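Local structure of parahox neighbor (Phaeodactylum tricornutum CCAP 1055/1, 5Z5M) at residues 69-78 with 120-129; 195-203 with 215-226. The protein probably catalyses two successive steps of urate degradation in one chain, hydrolysing 5-hydroxyisourate and then decarboxylating the product stereoselectively to (S)-allantoin. One frame throughout, in Å; residues are numbered along the deposited sequence.

Interaction 1: 69-78 with 120-129; sequences LELLCAHPDL and RDQCGFPFIL
Leu72, near the C-terminal end of helix 65-73, packs against Phe125 and Ile128 in the chain that leaves helix 106-123, so that the end of one helix packs on the loop that follows another within the all-helical OHCU decarboxylase domain. From the root outward, Leu72 CB lies 4.0 Å from Phe125 CB; its branched end then serves two neighbours. CD1 sits over the middle of the phenyl face, a CH-pi contact only 13° off the ring normal, while CD2 meets Ile128 CD1 at 4.0 Å. Cys123 CB covers the opposite face of the same ring, and Leu69 CD1 comes within 3.6 Å of Phe125 CD1. An aromatic suits a slot with aliphatic carbon on both faces. Phe125 reaches it with CG wedged between backbone N and carbonyl carbon (chi1 48°), just after Gly124, whose positive phi favours glycine.

Pro126 brings a compact apolar ring to the loop: its CG rests 3.5 Å from His75 O, and its CD lies over the centre of the Arg120 guanidinium. Asp77 approaches the edge of that guanidinium, OD1 being 4.1 Å from Arg120 NH1, too far for a salt bridge; Asp77 OD2 is bound by Asn116. Ile128 CG2 makes an off-centre CH-pi contact with the His75 ring. A water at the edge of that ring donates to Pro76 O at 2.8 Å and to Phe127 O at 2.6 Å.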
loop_
_atom_site.group_PDB
_atom_site.type_symbol
_atom_site.label_atom_id
_atom_site.label_comp_id
_atom_site.label_asym_id
_atom_site.label_seq_id
_atom_site.Cartn_x
_atom_site.Cartn_y
_atom_site.Cartn_z
ATOM N N LEU A 69 -10.212 -29.862 24.675
ATOM C CA LEU A 69 -9.959 -30.999 23.794
ATOM C C LEU A 69 -11.232 -31.817 23.580
ATOM O O LEU A 69 -11.485 -32.317 22.479
ATOM C CB LEU A 69 -8.849 -31.886 24.354
ATOM C CG LEU A 69 -8.310 -32.929 23.372
ATOM C CD1 LEU A 69 -7.704 -32.245 22.150
ATOM C CD2 LEU A 69 -7.296 -33.841 24.047
ATOM N N GLU A 70 -12.039 -31.936 24.631
ATOM C CA GLU A 70 -13.302 -32.661 24.536
ATOM C C GLU A 70 -14.309 -31.928 23.655
ATOM O O GLU A 70 -15.128 -32.554 22.980
ATOM C CB GLU A 70 -13.897 -32.898 25.929
ATOM C CG GLU A 70 -13.201 -33.988 26.737
ATOM C CD GLU A 70 -13.554 -35.402 26.283
ATOM O OE1 GLU A 70 -13.957 -35.588 25.114
ATOM O OE2 GLU A 70 -13.426 -36.337 27.104
ATOM N N LEU A 71 -14.257 -30.600 23.667
ATOM C CA LEU A 71 -15.122 -29.816 22.800
ATOM C C LEU A 71 -14.753 -30.078 21.341
ATOM O O LEU A 71 -15.625 -30.245 20.490
ATOM C CB LEU A 71 -15.017 -28.326 23.131
ATOM C CG LEU A 71 -15.989 -27.373 22.429
ATOM C CD1 LEU A 71 -16.425 -26.276 23.385
ATOM C CD2 LEU A 71 -15.354 -26.764 21.192
ATOM N N LEU A 72 -13.455 -30.114 21.061
ATOM C CA LEU A 72 -12.974 -30.406 19.713
ATOM C C LEU A 72 -13.393 -31.803 19.253
ATOM O O LEU A 72 -13.858 -31.976 18.128
ATOM C CB LEU A 72 -11.452 -30.274 19.641
ATOM C CG LEU A 72 -10.856 -28.888 19.887
ATOM C CD1 LEU A 72 -9.349 -28.917 19.698
ATOM C CD2 LEU A 72 -11.500 -27.845 18.979
ATOM N N CYS A 73 -13.233 -32.793 20.126
ATOM C CA CYS A 73 -13.535 -34.175 19.758
ATOM C C CYS A 73 -15.030 -34.410 19.601
ATOM O O CYS A 73 -15.454 -35.374 18.964
ATOM C CB CYS A 73 -12.958 -35.143 20.793
ATOM S SG CYS A 73 -11.153 -35.166 20.815
ATOM N N ALA A 74 -15.827 -33.519 20.178
ATOM C CA ALA A 74 -17.273 -33.610 20.060
ATOM C C ALA A 74 -17.724 -33.163 18.679
ATOM O O ALA A 74 -18.851 -33.432 18.266
ATOM C CB ALA A 74 -17.953 -32.770 21.139
ATOM N N HIS A 75 -16.836 -32.482 17.961
ATOM C CA HIS A 75 -17.191 -31.949 16.656
ATOM C C HIS A 75 -17.225 -33.049 15.600
ATOM O O HIS A 75 -16.363 -33.929 15.579
ATOM C CB HIS A 75 -16.221 -30.840 16.243
ATOM C CG HIS A 75 -16.842 -29.799 15.370
ATOM N ND1 HIS A 75 -17.615 -28.774 15.873
ATOM C CD2 HIS A 75 -16.822 -29.631 14.026
ATOM C CE1 HIS A 75 -18.038 -28.016 14.877
ATOM N NE2 HIS A 75 -17.573 -28.514 13.746
ATOM N N PRO A 76 -18.242 -33.008 14.727
ATOM C CA PRO A 76 -18.437 -33.998 13.664
ATOM C C PRO A 76 -17.303 -34.003 12.648
ATOM O O PRO A 76 -16.815 -32.943 12.257
ATOM C CB PRO A 76 -19.746 -33.552 13.004
ATOM C CG PRO A 76 -20.440 -32.743 14.040
ATOM C CD PRO A 76 -19.350 -32.040 14.782
ATOM N N ASP A 77 -16.896 -35.195 12.231
ATOM C CA ASP A 77 -15.873 -35.353 11.205
ATOM C C ASP A 77 -16.493 -35.143 9.826
ATOM O O ASP A 77 -17.459 -35.816 9.469
ATOM C CB ASP A 77 -15.233 -36.739 11.312
ATOM C CG ASP A 77 -13.835 -36.786 10.730
ATOM O OD1 ASP A 77 -12.915 -37.263 11.433
ATOM O OD2 ASP A 77 -13.659 -36.357 9.570
ATOM N N LEU A 78 -15.942 -34.218 9.042
ATOM C CA LEU A 78 -16.558 -33.876 7.760
ATOM C C LEU A 78 -16.191 -34.876 6.663
ATOM O O LEU A 78 -16.214 -34.549 5.477
ATOM C CB LEU A 78 -16.188 -32.444 7.340
ATOM C CG LEU A 78 -14.743 -31.972 7.148
ATOM C CD1 LEU A 78 -14.327 -32.040 5.689
ATOM C CD2 LEU A 78 -14.583 -30.555 7.671
ATOM N N ARG A 120 -6.276 -36.566 11.966
ATOM C CA ARG A 120 -6.838 -36.978 13.241
ATOM C C ARG A 120 -5.864 -37.868 14.008
ATOM O O ARG A 120 -5.782 -37.791 15.236
ATOM C CB ARG A 120 -8.173 -37.699 13.040
ATOM C CG ARG A 120 -8.715 -38.303 14.322
ATOM C CD ARG A 120 -10.184 -38.000 14.516
ATOM N NE ARG A 120 -10.550 -38.074 15.928
ATOM C CZ ARG A 120 -11.782 -37.900 16.390
ATOM N NH1 ARG A 120 -12.774 -37.647 15.548
ATOM N NH2 ARG A 120 -12.022 -37.983 17.693
ATOM N N ASP A 121 -5.123 -38.697 13.277
ATOM C CA ASP A 121 -4.114 -39.571 13.872
ATOM C C ASP A 121 -3.080 -38.787 14.659
ATOM O O ASP A 121 -2.748 -39.135 15.790
ATOM C CB ASP A 121 -3.394 -40.396 12.795
ATOM C CG ASP A 121 -4.291 -41.429 12.146
ATOM O OD1 ASP A 121 -5.337 -41.764 12.739
ATOM O OD2 ASP A 121 -3.943 -41.911 11.044
ATOM N N GLN A 122 -2.571 -37.722 14.056
ATOM C CA GLN A 122 -1.437 -37.018 14.632
ATOM C C GLN A 122 -1.868 -35.919 15.604
ATOM O O GLN A 122 -1.086 -35.512 16.461
ATOM C CB GLN A 122 -0.557 -36.437 13.521
ATOM C CG GLN A 122 -1.278 -35.516 12.558
ATOM C CD GLN A 122 -0.511 -35.312 11.257
ATOM O OE1 GLN A 122 0.069 -36.249 10.705
ATOM N NE2 GLN A 122 -0.501 -34.080 10.766
ATOM N N CYS A 123 -3.111 -35.455 15.484
ATOM C CA CYS A 123 -3.593 -34.341 16.309
ATOM C C CYS A 123 -4.400 -34.757 17.543
ATOM O O CYS A 123 -4.396 -34.057 18.555
ATOM C CB CYS A 123 -4.438 -33.389 15.460
ATOM S SG CYS A 123 -3.461 -32.314 14.411
ATOM N N GLY A 124 -5.103 -35.881 17.454
ATOM C CA GLY A 124 -5.914 -36.347 18.562
ATOM C C GLY A 124 -7.313 -35.761 18.559
ATOM O O GLY A 124 -8.114 -36.039 19.452
ATOM N N PHE A 125 -7.604 -34.938 17.554
ATOM C CA PHE A 125 -8.938 -34.370 17.368
ATOM C C PHE A 125 -9.218 -34.261 15.867
ATOM O O PHE A 125 -8.286 -34.272 15.066
ATOM C CB PHE A 125 -9.063 -33.003 18.062
ATOM C CG PHE A 125 -7.929 -32.063 17.769
ATOM C CD1 PHE A 125 -6.835 -31.993 18.615
ATOM C CD2 PHE A 125 -7.957 -31.249 16.647
ATOM C CE1 PHE A 125 -5.789 -31.133 18.350
ATOM C CE2 PHE A 125 -6.916 -30.387 16.374
ATOM C CZ PHE A 125 -5.827 -30.328 17.227
ATOM N N PRO A 126 -10.502 -34.186 15.478
ATOM C CA PRO A 126 -10.825 -34.178 14.046
ATOM C C PRO A 126 -10.476 -32.872 13.334
ATOM O O PRO A 126 -10.325 -31.824 13.964
ATOM C CB PRO A 126 -12.342 -34.415 14.026
ATOM C CG PRO A 126 -12.820 -33.990 15.365
ATOM C CD PRO A 126 -11.710 -34.302 16.318
ATOM N N PHE A 127 -10.338 -32.951 12.015
ATOM C CA PHE A 127 -10.107 -31.769 11.201
ATOM C C PHE A 127 -11.365 -30.922 11.182
ATOM O O PHE A 127 -12.431 -31.385 10.776
ATOM C CB PHE A 127 -9.701 -32.161 9.780
ATOM C CG PHE A 127 -9.520 -30.996 8.852
ATOM C CD1 PHE A 127 -8.358 -30.241 8.881
ATOM C CD2 PHE A 127 -10.503 -30.666 7.938
ATOM C CE1 PHE A 127 -8.185 -29.169 8.019
ATOM C CE2 PHE A 127 -10.337 -29.595 7.071
ATOM C CZ PHE A 127 -9.172 -28.851 7.114
ATOM N N ILE A 128 -11.235 -29.679 11.627
ATOM C CA ILE A 128 -12.361 -28.766 11.689
ATOM C C ILE A 128 -12.106 -27.558 10.795
ATOM O O ILE A 128 -11.025 -26.969 10.825
ATOM C CB ILE A 128 -12.626 -28.313 13.141
ATOM C CG1 ILE A 128 -12.863 -29.534 14.031
ATOM C CG2 ILE A 128 -13.813 -27.354 13.209
ATOM C CD1 ILE A 128 -12.933 -29.209 15.509
ATOM N N LEU A 129 -13.098 -27.208 9.984
ATOM C CA LEU A 129 -12.984 -26.081 9.066
ATOM C C LEU A 129 -14.292 -25.297 8.990
ATOM O O LEU A 129 -15.331 -25.840 8.610
ATOM C CB LEU A 129 -12.580 -26.563 7.669
ATOM C CG LEU A 129 -12.348 -25.450 6.647
ATOM C CD1 LEU A 129 -11.199 -24.544 7.076
ATOM C CD2 LEU A 129 -12.083 -26.023 5.265
HETATM O O HOH W 1 -15.021 -31.194 10.940
HETATM O O HOH W 2 -12.876 -34.024 9.810
#

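Interaction 2: 195-203 with 215-226; sequences PAEKMRIHL and VGEFVTNDDGRL
Thr220 OG1 is held twice by the 195-203 segment: it donates to Ala196 O at 2.6 Å, in the carbonyl plane and on a lone pair, and accepts from Met199 N at 2.8 Å along a nearly straight line (166°). Both bonds depend on the hydroxyl standing between backbone N and carbonyl carbon (chi1 59°), which turns the methyl CG2 to Ile201 CD1, 3.6 Å away. Threonine thus offers a polar and an apolar branch to a buried spot that needs both. A valine here would probably leave Ala196 O and Met199 N without the hydroxyl that joins them.

In the residues before Thr220 the backbones pair as the antiparallel hairpin of strands 200-207 and 213-219 in the transthyretin-like domain. Ile201 and Phe218 are a hydrogen-bonded pair, with Phe218 N 2.7 Å from Ile201 O. They share a face with Leu203, whose CB meets the Phe218 ring at its edge; Trp245 and Phe247 of the adjoining strand also touch Ile201. On the opposite face of the sheet, Glu217 lays its extended chain along His202, placing CG 3.5 Å above the imidazole plane. Farther toward the loop that joins the strands, Val215 and Gly216 both face Leu203 in a classic beta bulge, Val215 N reaching Leu203 O at 2.9 Å; a CB on Gly216 would strike the Phe218 ring.

Asn221 opens a type I turn and an Asx turn, its OD1 taking Asp223 N and Arg225 N from opposite faces. Pro195 CB packs on Asp223 O, so close to Gly224 that a CB there would collide with it. Glu197 OE1 and Asp222 OD1 lie 3.2 Å apart, a like-charge approach probably eased by Lys198 NZ, which bridges to Glu197 OE1 at 2.8 Å.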
loop_
_atom_site.group_PDB
_atom_site.type_symbol
_atom_site.label_atom_id
_atom_site.label_comp_id
_atom_site.label_asym_id
_atom_site.label_seq_id
_atom_site.Cartn_x
_atom_site.Cartn_y
_atom_site.Cartn_z
ATOM N N PRO A 195 -8.677 14.007 -1.591
ATOM C CA PRO A 195 -9.861 13.156 -1.733
ATOM C C PRO A 195 -10.312 13.140 -3.186
ATOM O O PRO A 195 -10.131 14.138 -3.885
ATOM C CB PRO A 195 -10.905 13.843 -0.845
ATOM C CG PRO A 195 -10.119 14.685 0.091
ATOM C CD PRO A 195 -8.913 15.130 -0.668
ATOM N N ALA A 196 -10.878 12.030 -3.640
ATOM C CA ALA A 196 -11.333 11.938 -5.026
ATOM C C ALA A 196 -12.811 12.301 -5.135
ATOM O O ALA A 196 -13.679 11.503 -4.790
ATOM C CB ALA A 196 -11.084 10.544 -5.572
ATOM N N GLU A 197 -13.100 13.507 -5.614
ATOM C CA GLU A 197 -14.479 13.983 -5.644
ATOM C C GLU A 197 -15.190 13.620 -6.947
ATOM O O GLU A 197 -14.563 13.540 -8.008
ATOM C CB GLU A 197 -14.526 15.500 -5.432
ATOM C CG GLU A 197 -13.824 16.305 -6.507
ATOM C CD GLU A 197 -13.920 17.799 -6.278
ATOM O OE1 GLU A 197 -15.057 18.318 -6.226
ATOM O OE2 GLU A 197 -12.864 18.456 -6.155
ATOM N N LYS A 198 -16.500 13.397 -6.838
ATOM C CA LYS A 198 -17.383 13.123 -7.969
ATOM C C LYS A 198 -17.088 11.797 -8.686
ATOM O O LYS A 198 -17.365 11.663 -9.875
ATOM C CB LYS A 198 -17.327 14.284 -8.975
ATOM C CG LYS A 198 -17.609 15.657 -8.361
ATOM C CD LYS A 198 -17.699 16.743 -9.443
ATOM C CE LYS A 198 -16.557 17.746 -9.346
ATOM N NZ LYS A 198 -16.803 18.794 -8.312
ATOM N N MET A 199 -16.547 10.814 -7.966
ATOM C CA MET A 199 -16.325 9.490 -8.554
ATOM C C MET A 199 -17.580 8.635 -8.390
ATOM O O MET A 199 -18.115 8.538 -7.287
ATOM C CB MET A 199 -15.120 8.785 -7.905
ATOM C CG MET A 199 -14.781 7.432 -8.540
ATOM S SD MET A 199 -13.444 6.515 -7.735
ATOM C CE MET A 199 -12.027 7.555 -8.083
ATOM N N ARG A 200 -18.057 8.031 -9.479
ATOM C CA ARG A 200 -19.189 7.106 -9.403
ATOM C C ARG A 200 -18.744 5.795 -8.786
ATOM O O ARG A 200 -17.667 5.289 -9.093
ATOM C CB ARG A 200 -19.804 6.831 -10.781
ATOM C CG ARG A 200 -20.468 8.015 -11.443
ATOM C CD ARG A 200 -21.221 7.587 -12.703
ATOM N NE ARG A 200 -20.401 6.782 -13.608
ATOM C CZ ARG A 200 -20.798 5.641 -14.164
ATOM N NH1 ARG A 200 -22.011 5.163 -13.918
ATOM N NH2 ARG A 200 -19.985 4.978 -14.976
ATOM N N ILE A 201 -19.593 5.251 -7.925
ATOM C CA ILE A 201 -19.306 4.012 -7.216
ATOM C C ILE A 201 -20.576 3.179 -7.129
ATOM O O ILE A 201 -21.594 3.661 -6.642
ATOM C CB ILE A 201 -18.784 4.266 -5.789
ATOM C CG1 ILE A 201 -17.498 5.097 -5.798
ATOM C CG2 ILE A 201 -18.551 2.938 -5.077
ATOM C CD1 ILE A 201 -17.028 5.518 -4.399
ATOM N N HIS A 202 -20.524 1.941 -7.617
ATOM C CA HIS A 202 -21.647 1.026 -7.460
ATOM C C HIS A 202 -21.326 -0.043 -6.421
ATOM O O HIS A 202 -20.158 -0.308 -6.126
ATOM C CB HIS A 202 -22.012 0.373 -8.795
ATOM C CG HIS A 202 -22.504 1.347 -9.820
ATOM N ND1 HIS A 202 -22.818 0.975 -11.113
ATOM C CD2 HIS A 202 -22.740 2.675 -9.742
ATOM C CE1 HIS A 202 -23.221 2.037 -11.784
ATOM N NE2 HIS A 202 -23.183 3.084 -10.980
ATOM N N LEU A 203 -22.376 -0.630 -5.856
ATOM C CA LEU A 203 -22.246 -1.686 -4.857
ATOM C C LEU A 203 -23.232 -2.811 -5.151
ATOM O O LEU A 203 -24.439 -2.573 -5.266
ATOM C CB LEU A 203 -22.483 -1.133 -3.441
ATOM C CG LEU A 203 -22.313 -2.135 -2.292
ATOM C CD1 LEU A 203 -20.906 -2.736 -2.281
ATOM C CD2 LEU A 203 -22.634 -1.479 -0.940
ATOM N N VAL A 215 -27.257 -3.012 -4.910
ATOM C CA VAL A 215 -27.792 -2.483 -3.661
ATOM C C VAL A 215 -27.543 -0.986 -3.528
ATOM O O VAL A 215 -27.863 -0.389 -2.502
ATOM C CB VAL A 215 -27.208 -3.210 -2.430
ATOM C CG1 VAL A 215 -27.538 -4.695 -2.485
ATOM C CG2 VAL A 215 -25.720 -3.006 -2.347
ATOM N N GLY A 216 -26.976 -0.376 -4.565
ATOM C CA GLY A 216 -26.841 1.070 -4.576
ATOM C C GLY A 216 -25.888 1.645 -5.606
ATOM O O GLY A 216 -24.919 1.002 -6.003
ATOM N N GLU A 217 -26.189 2.863 -6.048
ATOM C CA GLU A 217 -25.281 3.644 -6.877
ATOM C C GLU A 217 -24.937 4.926 -6.128
ATOM O O GLU A 217 -25.826 5.604 -5.611
ATOM C CB GLU A 217 -25.904 3.963 -8.236
ATOM C CG GLU A 217 -26.217 2.740 -9.087
ATOM C CD GLU A 217 -26.960 3.100 -10.359
ATOM O OE1 GLU A 217 -26.945 2.292 -11.312
ATOM O OE2 GLU A 217 -27.558 4.195 -10.407
ATOM N N PHE A 218 -23.650 5.255 -6.062
ATOM C CA PHE A 218 -23.207 6.383 -5.253
ATOM C C PHE A 218 -22.252 7.289 -6.008
ATOM O O PHE A 218 -21.784 6.953 -7.099
ATOM C CB PHE A 218 -22.535 5.886 -3.968
ATOM C CG PHE A 218 -23.317 4.830 -3.243
ATOM C CD1 PHE A 218 -24.293 5.181 -2.324
ATOM C CD2 PHE A 218 -23.073 3.488 -3.472
ATOM C CE1 PHE A 218 -25.018 4.208 -1.657
ATOM C CE2 PHE A 218 -23.792 2.514 -2.810
ATOM C CZ PHE A 218 -24.767 2.877 -1.898
ATOM N N VAL A 219 -21.989 8.453 -5.423
ATOM C CA VAL A 219 -20.996 9.399 -5.926
ATOM C C VAL A 219 -20.237 9.956 -4.724
ATOM O O VAL A 219 -20.821 10.130 -3.657
ATOM C CB VAL A 219 -21.634 10.566 -6.716
ATOM C CG1 VAL A 219 -20.572 11.316 -7.509
ATOM C CG2 VAL A 219 -22.730 10.067 -7.648
ATOM N N THR A 220 -18.944 10.224 -4.879
ATOM C CA THR A 220 -18.175 10.807 -3.786
ATOM C C THR A 220 -18.380 12.317 -3.706
ATOM O O THR A 220 -18.567 12.990 -4.733
ATOM C CB THR A 220 -16.666 10.523 -3.921
ATOM O OG1 THR A 220 -16.182 11.062 -5.161
ATOM C CG2 THR A 220 -16.383 9.023 -3.864
ATOM N N ASN A 221 -18.336 12.847 -2.488
ATOM C CA ASN A 221 -18.415 14.290 -2.280
ATOM C C ASN A 221 -17.017 14.906 -2.283
ATOM O O ASN A 221 -16.040 14.216 -2.575
ATOM C CB ASN A 221 -19.153 14.618 -0.972
ATOM C CG ASN A 221 -18.509 13.978 0.252
ATOM O OD1 ASN A 221 -17.304 13.729 0.286
ATOM N ND2 ASN A 221 -19.323 13.711 1.269
ATOM N N ASP A 222 -16.922 16.190 -1.937
ATOM C CA ASP A 222 -15.641 16.901 -1.934
ATOM C C ASP A 222 -14.673 16.364 -0.888
ATOM O O ASP A 222 -13.479 16.663 -0.923
ATOM C CB ASP A 222 -15.853 18.401 -1.700
ATOM C CG ASP A 222 -16.783 19.030 -2.722
ATOM O OD1 ASP A 222 -17.119 18.358 -3.720
ATOM O OD2 ASP A 222 -17.174 20.202 -2.526
ATOM N N ASP A 223 -15.194 15.573 0.043
ATOM C CA ASP A 223 -14.380 14.974 1.087
ATOM C C ASP A 223 -13.931 13.562 0.680
ATOM O O ASP A 223 -13.164 12.914 1.392
ATOM C CB ASP A 223 -15.162 14.932 2.402
ATOM C CG ASP A 223 -14.285 14.637 3.598
ATOM O OD1 ASP A 223 -13.044 14.680 3.462
ATOM O OD2 ASP A 223 -14.842 14.354 4.681
ATOM N N GLY A 224 -14.413 13.095 -0.470
ATOM C CA GLY A 224 -14.042 11.785 -0.983
ATOM C C GLY A 224 -14.861 10.673 -0.354
ATOM O O GLY A 224 -14.563 9.489 -0.519
ATOM N N ARG A 225 -15.903 11.065 0.373
ATOM C CA ARG A 225 -16.770 10.116 1.044
ATOM C C ARG A 225 -18.069 9.997 0.279
ATOM O O ARG A 225 -18.318 10.776 -0.633
ATOM C CB ARG A 225 -16.991 10.553 2.495
ATOM C CG ARG A 225 -15.662 10.624 3.245
ATOM C CD ARG A 225 -15.785 10.929 4.725
ATOM N NE ARG A 225 -14.583 10.474 5.424
ATOM C CZ ARG A 225 -13.609 11.271 5.854
ATOM N NH1 ARG A 225 -13.691 12.581 5.683
ATOM N NH2 ARG A 225 -12.553 10.754 6.469
ATOM N N LEU A 226 -18.889 9.008 0.612
ATOM C CA LEU A 226 -20.126 8.816 -0.137
ATOM C C LEU A 226 -21.121 9.929 0.150
ATOM O O LEU A 226 -21.402 10.239 1.304
ATOM C CB LEU A 226 -20.760 7.463 0.185
ATOM C CG LEU A 226 -19.949 6.217 -0.179
ATOM C CD1 LEU A 226 -20.738 4.970 0.147
ATOM C CD2 LEU A 226 -19.553 6.238 -1.652
#

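How the interactions relate
The two contacts belong to different halves of a fused chain and come in series: interaction 1 closes at residue 129, well before interaction 2 opens at 195. Their centres are about 47 Å apart and their nearest atoms about 26 Å, on opposite sides of the chain's centre, and they share no helix or sheet. Residues 69-78 and 120-129 tie helix 65-73 to the loop after helix 106-123; 195-203 and 215-226 pair strands 200-207 and 213-219, the latter outermost, within this chain, in a four-stranded antiparallel sheet. Between them in sequence come helices 136-146 and 151-173, which pack on interaction 1, and strand 182-189, which packs on interaction 2. Each contact thus shapes its own domain, consistent with two activities joined in one polypeptide.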